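Local coordinates for hyaluronidase (Thermobaculum terrenum, PDB 5DIY), which probably hydrolyses beta-linked N-acetylglucosamine from glycoconjugates, as a family 84 glycoside hydrolase related to the O-GlcNAcases, and is captured here as an active-site mutant, at residues 23-26 against 27-30; 135-138 against 139-143; 270-273 against 274-278. All coordinates share one frame; numbering follows the deposited sequence.

Interaction 1 of 3, residues 23-26 against 27-30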
loop_
_atom_site.group_PDB
_atom_site.type_symbol
_atom_site.label_atom_id
_atom_site.label_comp_id
_atom_site.label_asym_id
_atom_site.label_seq_id
_atom_site.Cartn_x
_atom_site.Cartn_y
_atom_site.Cartn_z
ATOM N N ARG C 23 -4.783 7.840 15.581
ATOM C CA ARG C 23 -5.539 8.839 14.813
ATOM C C ARG C 23 -5.258 10.255 15.291
ATOM O O ARG C 23 -4.987 11.136 14.476
ATOM C CB ARG C 23 -7.036 8.553 14.878
ATOM C CG ARG C 23 -7.428 7.331 14.078
ATOM C CD ARG C 23 -8.804 6.840 14.465
ATOM N NE ARG C 23 -9.178 5.656 13.708
ATOM C CZ ARG C 23 -10.131 4.792 14.051
ATOM N NH1 ARG C 23 -10.843 4.948 15.168
ATOM N NH2 ARG C 23 -10.380 3.747 13.267
ATOM N N LEU C 24 -5.295 10.461 16.606
ATOM C CA LEU C 24 -5.017 11.777 17.193
ATOM C C LEU C 24 -3.598 12.237 16.862
ATOM O O LEU C 24 -3.385 13.390 16.498
ATOM C CB LEU C 24 -5.217 11.755 18.715
ATOM C CG LEU C 24 -6.650 11.548 19.214
ATOM C CD1 LEU C 24 -6.642 11.111 20.670
ATOM C CD2 LEU C 24 -7.489 12.802 19.022
ATOM N N ASP C 25 -2.644 11.316 16.998
ATOM C CA ASP C 25 -1.247 11.543 16.618
ATOM C C ASP C 25 -1.097 11.814 15.107
ATOM O O ASP C 25 -0.387 12.732 14.707
ATOM C CB ASP C 25 -0.409 10.330 17.032
ATOM C CG ASP C 25 1.060 10.495 16.715
ATOM O OD1 ASP C 25 1.781 11.118 17.525
ATOM O OD2 ASP C 25 1.492 9.993 15.654
ATOM N N MET C 26 -1.771 11.023 14.274
ATOM C CA MET C 26 -1.768 11.260 12.826
ATOM C C MET C 26 -2.280 12.660 12.470
ATOM O O MET C 26 -1.752 13.284 11.551
ATOM C CB MET C 26 -2.583 10.193 12.081
ATOM C CG MET C 26 -2.398 10.191 10.565
ATOM S SD MET C 26 -0.694 9.931 10.007
ATOM C CE MET C 26 -0.438 8.221 10.457
ATOM N N PHE C 27 -3.282 13.166 13.198
ATOM C CA PHE C 27 -3.790 14.522 12.936
ATOM C C PHE C 27 -2.723 15.591 13.177
ATOM O O PHE C 27 -2.679 16.590 12.452
ATOM C CB PHE C 27 -5.054 14.843 13.752
ATOM C CG PHE C 27 -6.258 13.984 13.422
ATOM C CD1 PHE C 27 -6.356 13.254 12.229
ATOM C CD2 PHE C 27 -7.327 13.935 14.309
ATOM C CE1 PHE C 27 -7.477 12.483 11.955
ATOM C CE2 PHE C 27 -8.453 13.163 14.035
ATOM C CZ PHE C 27 -8.528 12.435 12.858
ATOM N N GLU C 28 -1.866 15.377 14.175
ATOM C CA GLU C 28 -0.725 16.271 14.422
ATOM C C GLU C 28 0.308 16.184 13.295
ATOM O O GLU C 28 0.787 17.211 12.819
ATOM C CB GLU C 28 -0.070 15.972 15.774
ATOM C CG GLU C 28 -0.961 16.333 16.958
ATOM C CD GLU C 28 -0.443 15.840 18.300
ATOM O OE1 GLU C 28 0.465 14.976 18.345
ATOM O OE2 GLU C 28 -0.971 16.314 19.328
ATOM N N PHE C 29 0.638 14.965 12.866
ATOM C CA PHE C 29 1.490 14.756 11.685
ATOM C C PHE C 29 0.899 15.422 10.430
ATOM O O PHE C 29 1.622 16.068 9.661
ATOM C CB PHE C 29 1.725 13.258 11.441
ATOM C CG PHE C 29 2.412 12.951 10.133
ATOM C CD1 PHE C 29 3.800 12.961 10.039
ATOM C CD2 PHE C 29 1.666 12.648 8.993
ATOM C CE1 PHE C 29 4.430 12.682 8.832
ATOM C CE2 PHE C 29 2.293 12.371 7.784
ATOM C CZ PHE C 29 3.679 12.388 7.706
ATOM N N MET C 30 -0.409 15.265 10.234
ATOM C CA MET C 30 -1.106 15.904 9.110
ATOM C C MET C 30 -0.956 17.431 9.122
ATOM O O MET C 30 -0.633 18.029 8.092
ATOM C CB MET C 30 -2.590 15.510 9.093
ATOM C CG MET C 30 -2.838 14.099 8.590
ATOM S SD MET C 30 -4.534 13.551 8.828
ATOM C CE MET C 30 -5.348 14.380 7.462
#

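Interaction 2 of 3, residues 135-138 against 139-143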
loop_
_atom_site.group_PDB
_atom_site.type_symbol
_atom_site.label_atom_id
_atom_site.label_comp_id
_atom_site.label_asym_id
_atom_site.label_seq_id
_atom_site.Cartn_x
_atom_site.Cartn_y
_atom_site.Cartn_z
ATOM N N SER C 135 -33.336 1.034 -13.987
ATOM C CA SER C 135 -32.765 0.224 -15.075
ATOM C C SER C 135 -31.404 -0.394 -14.743
ATOM O O SER C 135 -31.054 -1.438 -15.295
ATOM C CB SER C 135 -32.628 1.055 -16.358
ATOM O OG SER C 135 -33.898 1.408 -16.870
ATOM N N ASN C 136 -30.632 0.262 -13.873
ATOM C CA ASN C 136 -29.282 -0.198 -13.515
ATOM C C ASN C 136 -28.741 0.440 -12.221
ATOM O O ASN C 136 -29.375 1.326 -11.639
ATOM C CB ASN C 136 -28.318 0.014 -14.700
ATOM C CG ASN C 136 -28.427 1.400 -15.312
ATOM O OD1 ASN C 136 -28.845 1.555 -16.454
ATOM N ND2 ASN C 136 -28.046 2.407 -14.561
ATOM N N LEU C 137 -27.577 -0.045 -11.785
ATOM C CA LEU C 137 -26.925 0.365 -10.529
ATOM C C LEU C 137 -26.695 1.869 -10.457
ATOM O O LEU C 137 -27.011 2.504 -9.457
ATOM C CB LEU C 137 -25.562 -0.346 -10.372
ATOM C CG LEU C 137 -25.104 -0.918 -9.023
ATOM C CD1 LEU C 137 -23.586 -0.846 -8.931
ATOM C CD2 LEU C 137 -25.736 -0.260 -7.809
ATOM N N ALA C 138 -26.129 2.420 -11.526
ATOM C CA ALA C 138 -25.820 3.855 -11.611
ATOM C C ALA C 138 -27.034 4.750 -11.376
ATOM O O ALA C 138 -26.917 5.787 -10.734
ATOM C CB ALA C 138 -25.171 4.185 -12.952
ATOM N N GLU C 139 -28.200 4.327 -11.865
ATOM C CA GLU C 139 -29.446 5.094 -11.722
ATOM C C GLU C 139 -29.946 5.041 -10.287
ATOM O O GLU C 139 -30.377 6.058 -9.734
ATOM C CB GLU C 139 -30.543 4.574 -12.670
ATOM C CG GLU C 139 -30.545 5.227 -14.046
ATOM C CD GLU C 139 -31.588 4.638 -14.997
ATOM O OE1 GLU C 139 -31.427 4.823 -16.222
ATOM O OE2 GLU C 139 -32.563 3.995 -14.536
ATOM N N ALA C 140 -29.902 3.849 -9.696
ATOM C CA ALA C 140 -30.335 3.651 -8.315
ATOM C C ALA C 140 -29.484 4.503 -7.376
ATOM O O ALA C 140 -30.014 5.271 -6.579
ATOM C CB ALA C 140 -30.238 2.183 -7.930
ATOM N N GLN C 141 -28.164 4.369 -7.513
ATOM C CA GLN C 141 -27.195 5.122 -6.709
ATOM C C GLN C 141 -27.341 6.635 -6.864
ATOM O O GLN C 141 -27.340 7.365 -5.868
ATOM C CB GLN C 141 -25.765 4.707 -7.077
ATOM C CG GLN C 141 -25.412 3.311 -6.595
ATOM C CD GLN C 141 -24.051 2.835 -7.063
ATOM O OE1 GLN C 141 -23.420 3.449 -7.920
ATOM N NE2 GLN C 141 -23.588 1.735 -6.486
ATOM N N ALA C 142 -27.457 7.098 -8.108
ATOM C CA ALA C 142 -27.614 8.528 -8.385
ATOM C C ALA C 142 -28.868 9.092 -7.713
ATOM O O ALA C 142 -28.815 10.158 -7.098
ATOM C CB ALA C 142 -27.649 8.787 -9.887
ATOM N N ASP C 143 -29.979 8.362 -7.823
ATOM C CA ASP C 143 -31.246 8.760 -7.201
ATOM C C ASP C 143 -31.175 8.729 -5.676
ATOM O O ASP C 143 -31.694 9.628 -5.005
ATOM C CB ASP C 143 -32.400 7.870 -7.687
ATOM C CG ASP C 143 -33.713 8.191 -6.991
ATOM O OD1 ASP C 143 -34.066 9.388 -6.919
ATOM O OD2 ASP C 143 -34.373 7.256 -6.491
#

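Interaction 3 of 3, residues 270-273 against 274-278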
loop_
_atom_site.group_PDB
_atom_site.type_symbol
_atom_site.label_atom_id
_atom_site.label_comp_id
_atom_site.label_asym_id
_atom_site.label_seq_id
_atom_site.Cartn_x
_atom_site.Cartn_y
_atom_site.Cartn_z
ATOM N N TYR C 270 4.699 11.522 4.270
ATOM C CA TYR C 270 5.527 12.732 4.223
ATOM C C TYR C 270 5.810 13.136 2.775
ATOM O O TYR C 270 5.655 14.297 2.413
ATOM C CB TYR C 270 6.846 12.534 4.987
ATOM C CG TYR C 270 7.695 13.782 5.119
ATOM C CD1 TYR C 270 8.495 14.225 4.065
ATOM C CD2 TYR C 270 7.705 14.524 6.303
ATOM C CE1 TYR C 270 9.269 15.366 4.178
ATOM C CE2 TYR C 270 8.486 15.668 6.428
ATOM C CZ TYR C 270 9.266 16.083 5.362
ATOM O OH TYR C 270 10.048 17.214 5.460
ATOM N N THR C 271 6.214 12.168 1.955
ATOM C CA THR C 271 6.559 12.433 0.555
ATOM C C THR C 271 5.323 12.800 -0.267
ATOM O O THR C 271 5.376 13.685 -1.128
ATOM C CB THR C 271 7.321 11.256 -0.102
ATOM O OG1 THR C 271 6.475 10.096 -0.220
ATOM C CG2 THR C 271 8.575 10.913 0.699
ATOM N N PHE C 272 4.229 12.103 0.008
ATOM C CA PHE C 272 2.912 12.415 -0.546
ATOM C C PHE C 272 2.529 13.874 -0.279
ATOM O O PHE C 272 2.148 14.587 -1.204
ATOM C CB PHE C 272 1.895 11.416 0.025
ATOM C CG PHE C 272 0.449 11.767 -0.205
ATOM C CD1 PHE C 272 -0.108 11.703 -1.475
ATOM C CD2 PHE C 272 -0.379 12.094 0.871
ATOM C CE1 PHE C 272 -1.456 11.998 -1.686
ATOM C CE2 PHE C 272 -1.727 12.388 0.671
ATOM C CZ PHE C 272 -2.268 12.337 -0.612
ATOM N N ALA C 273 2.686 14.320 0.968
ATOM C CA ALA C 273 2.390 15.711 1.363
ATOM C C ALA C 273 3.268 16.751 0.660
ATOM O O ALA C 273 2.786 17.823 0.286
ATOM C CB ALA C 273 2.506 15.870 2.873
ATOM N N GLN C 274 4.553 16.441 0.491
ATOM C CA GLN C 274 5.451 17.322 -0.261
ATOM C C GLN C 274 5.058 17.415 -1.735
ATOM O O GLN C 274 5.105 18.504 -2.308
ATOM C CB GLN C 274 6.916 16.894 -0.120
ATOM C CG GLN C 274 7.484 17.141 1.277
ATOM C CD GLN C 274 8.979 17.386 1.273
ATOM O OE1 GLN C 274 9.463 18.382 1.818
ATOM N NE2 GLN C 274 9.721 16.481 0.658
ATOM N N TYR C 275 4.665 16.288 -2.340
ATOM C CA TYR C 275 4.156 16.295 -3.719
ATOM C C TYR C 275 2.940 17.207 -3.836
ATOM O O TYR C 275 2.880 18.033 -4.742
ATOM C CB TYR C 275 3.794 14.881 -4.221
ATOM C CG TYR C 275 2.930 14.893 -5.471
ATOM C CD1 TYR C 275 3.496 15.050 -6.740
ATOM C CD2 TYR C 275 1.534 14.799 -5.381
ATOM C CE1 TYR C 275 2.707 15.087 -7.883
ATOM C CE2 TYR C 275 0.739 14.829 -6.515
ATOM C CZ TYR C 275 1.323 14.976 -7.765
ATOM O OH TYR C 275 0.525 14.998 -8.882
ATOM N N LEU C 276 1.976 17.053 -2.930
ATOM C CA LEU C 276 0.764 17.882 -2.959
ATOM C C LEU C 276 1.092 19.370 -2.800
ATOM O O LEU C 276 0.475 20.209 -3.455
ATOM C CB LEU C 276 -0.230 17.467 -1.875
ATOM C CG LEU C 276 -0.818 16.052 -1.926
ATOM C CD1 LEU C 276 -1.571 15.777 -0.634
ATOM C CD2 LEU C 276 -1.703 15.831 -3.149
ATOM N N ASN C 277 2.064 19.686 -1.946
ATOM C CA ASN C 277 2.468 21.076 -1.704
ATOM C C ASN C 277 3.066 21.786 -2.922
ATOM O O ASN C 277 2.796 22.967 -3.142
ATOM C CB ASN C 277 3.460 21.149 -0.545
ATOM C CG ASN C 277 3.808 22.576 -0.169
ATOM O OD1 ASN C 277 2.943 23.336 0.273
ATOM N ND2 ASN C 277 5.071 22.954 -0.351
ATOM N N SER C 278 3.880 21.071 -3.698
ATOM C CA SER C 278 4.524 21.644 -4.880
ATOM C C SER C 278 4.854 20.554 -5.910
ATOM O O SER C 278 6.011 20.142 -6.041
ATOM C CB SER C 278 5.782 22.413 -4.469
ATOM O OG SER C 278 6.361 23.067 -5.586
#

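Interaction 1 of 3, residues 23-26 against 27-30
Met26 and Phe29, three residues apart on one helix, send their side chains out alongside each other in the same direction. Both CG atoms sit anti to the backbone N (chi1 -168° at Met26), which starts the two chains off together, and the bend at chi2 of Met26 (59°) then brings SD to within 3.7 Å of Phe29 CD2. The sulfur stands 4.8 Å from the centroid of the Phe29 ring, obliquely, in a Met-aromatic contact. Phe27 is turned quite differently. Its ring folds back along the helix, so that Arg23 O lies over one face, 3.3 Å from Phe27 CG, while the same oxygen accepts the backbone bond from Phe27 N. Asp25 and Glu28 meet almost perpendicularly, with Asp25 OD1 4.2 Å from Glu28 OE1; the like charges are probably tolerated because Lys266 pairs with Asp25 and Lys70 with Glu28. Those lysines belong to helices 262-277 and 58-73, which receive Phe29 and Phe27 respectively. Strand 37-40 also packs here, Tyr38 meeting Phe27 edge-to-face. This is the helix of the first beta-alpha-beta unit, 6-11, 20-32 and 37-40, in a TIM barrel.

Interaction 2 of 3, residues 135-138 against 139-143
Glu139 reaches back to Ser135 across the first turn of helix 137-153, a helix start with Asn136 at the N-cap, on the outside of the TIM barrel. The Glu139 side chain can be followed outward. CB lies 3.6 Å from Asn136 O, the carbonyl that accepts a bond from Ala140 N and a weak one from Glu139 N. CG passes the Asn136 side chain, which runs athwart the glutamate. Beyond CG the chain is extended (chi2 177°), and this carries CD past the start of the helix to within 4.0 Å of Ser135 CB. At the tip, OE2 accepts a hydrogen bond from Ser135 N at 3.1 Å, met from above the carboxylate plane, 42° out of it. OE1 faces Arg183 of helix 175-183 in a long, weak ion pair. An alanine here would remove the carboxylate, and Ser135 N would probably lose this acceptor, leaving the turn before the helix less firmly tied to it.

One turn further on, Gln141 lies against Leu137. The amide is held at both ends from outside the turn, OE1 by Tyr176 and NE2 by Thr166, so its rotation is probably fixed. Ala138 packs on Tyr176 and Ile179 of helix 175-183. The leucine tip crowds Gln141 NE2 tightly, and with both Leu137 torsions away from staggered positions its exact placement is doubtful. Firmer is the backbone bond beneath, Gln141 N to Leu137 O at 2.9 Å, nearly straight at 175°.

Interaction 3 of 3, residues 270-273 against 274-278
Gln274 N bonds to Tyr270 O at 3.1 Å, the first of four backbone hydrogen bonds that step along the last turns of helix 262-277. Tyr275 N to Thr271 O, Leu276 N to Phe272 O and Asn277 N to Ala273 O follow, each at 3.0 Å. The polar side-chain ends are held from outside: Gln274 NE2 by Ser287, Tyr275 OH by the carbonyl of Asp244, and Thr271 OG1 by Pro268 O and Tyr240 N. The Gln274 amide meets the Tyr270 ring obliquely, Gln274 CD standing 3.6 Å from Tyr270 CE1, with ring and amide planes 50° apart. Elsewhere, Leu276 puts CD1 over one face of the Phe272 ring, 3.8 Å from the centroid and 23° off the normal, a CH-pi contact offset toward the rim at CZ. The Phe272 torsion that sets CG anti to the backbone N (chi1 167°) turns the ring to receive this methyl, and both side chains pack on Ile254 of barrel strand 251-256, while Tyr240 meets Phe272 edge-to-face. Apolar packing by Phe272 and Leu276 thus seats the helix on the barrel wall, whereas toward helix 284-296 Tyr270 packs and the Gln274 amide adds a polar link through Ser287.

In the fold
All three contacts lie on helices of the same barrel domain. Interactions 1 and 3 are neighbours, their centres about 16 Å apart, and they touch where Phe29 CZ packs 3.7 Å from Tyr270 N, so the helix after the first strand abuts the one after the eighth, across the closure of the barrel. Interaction 2 stands apart, its centre about 37 Å from that of interaction 1 and about 36 Å from that of interaction 3. None of the three contacts the N-acetylglucosamine. The side chain of Gln141 is about 12 Å from the bound NAG. That of Arg23 is about 13 Å from the NAG, and that of Phe272 about 14 Å. Arg23 nevertheless pairs with Glu11, next to the sugar-binding Gly12.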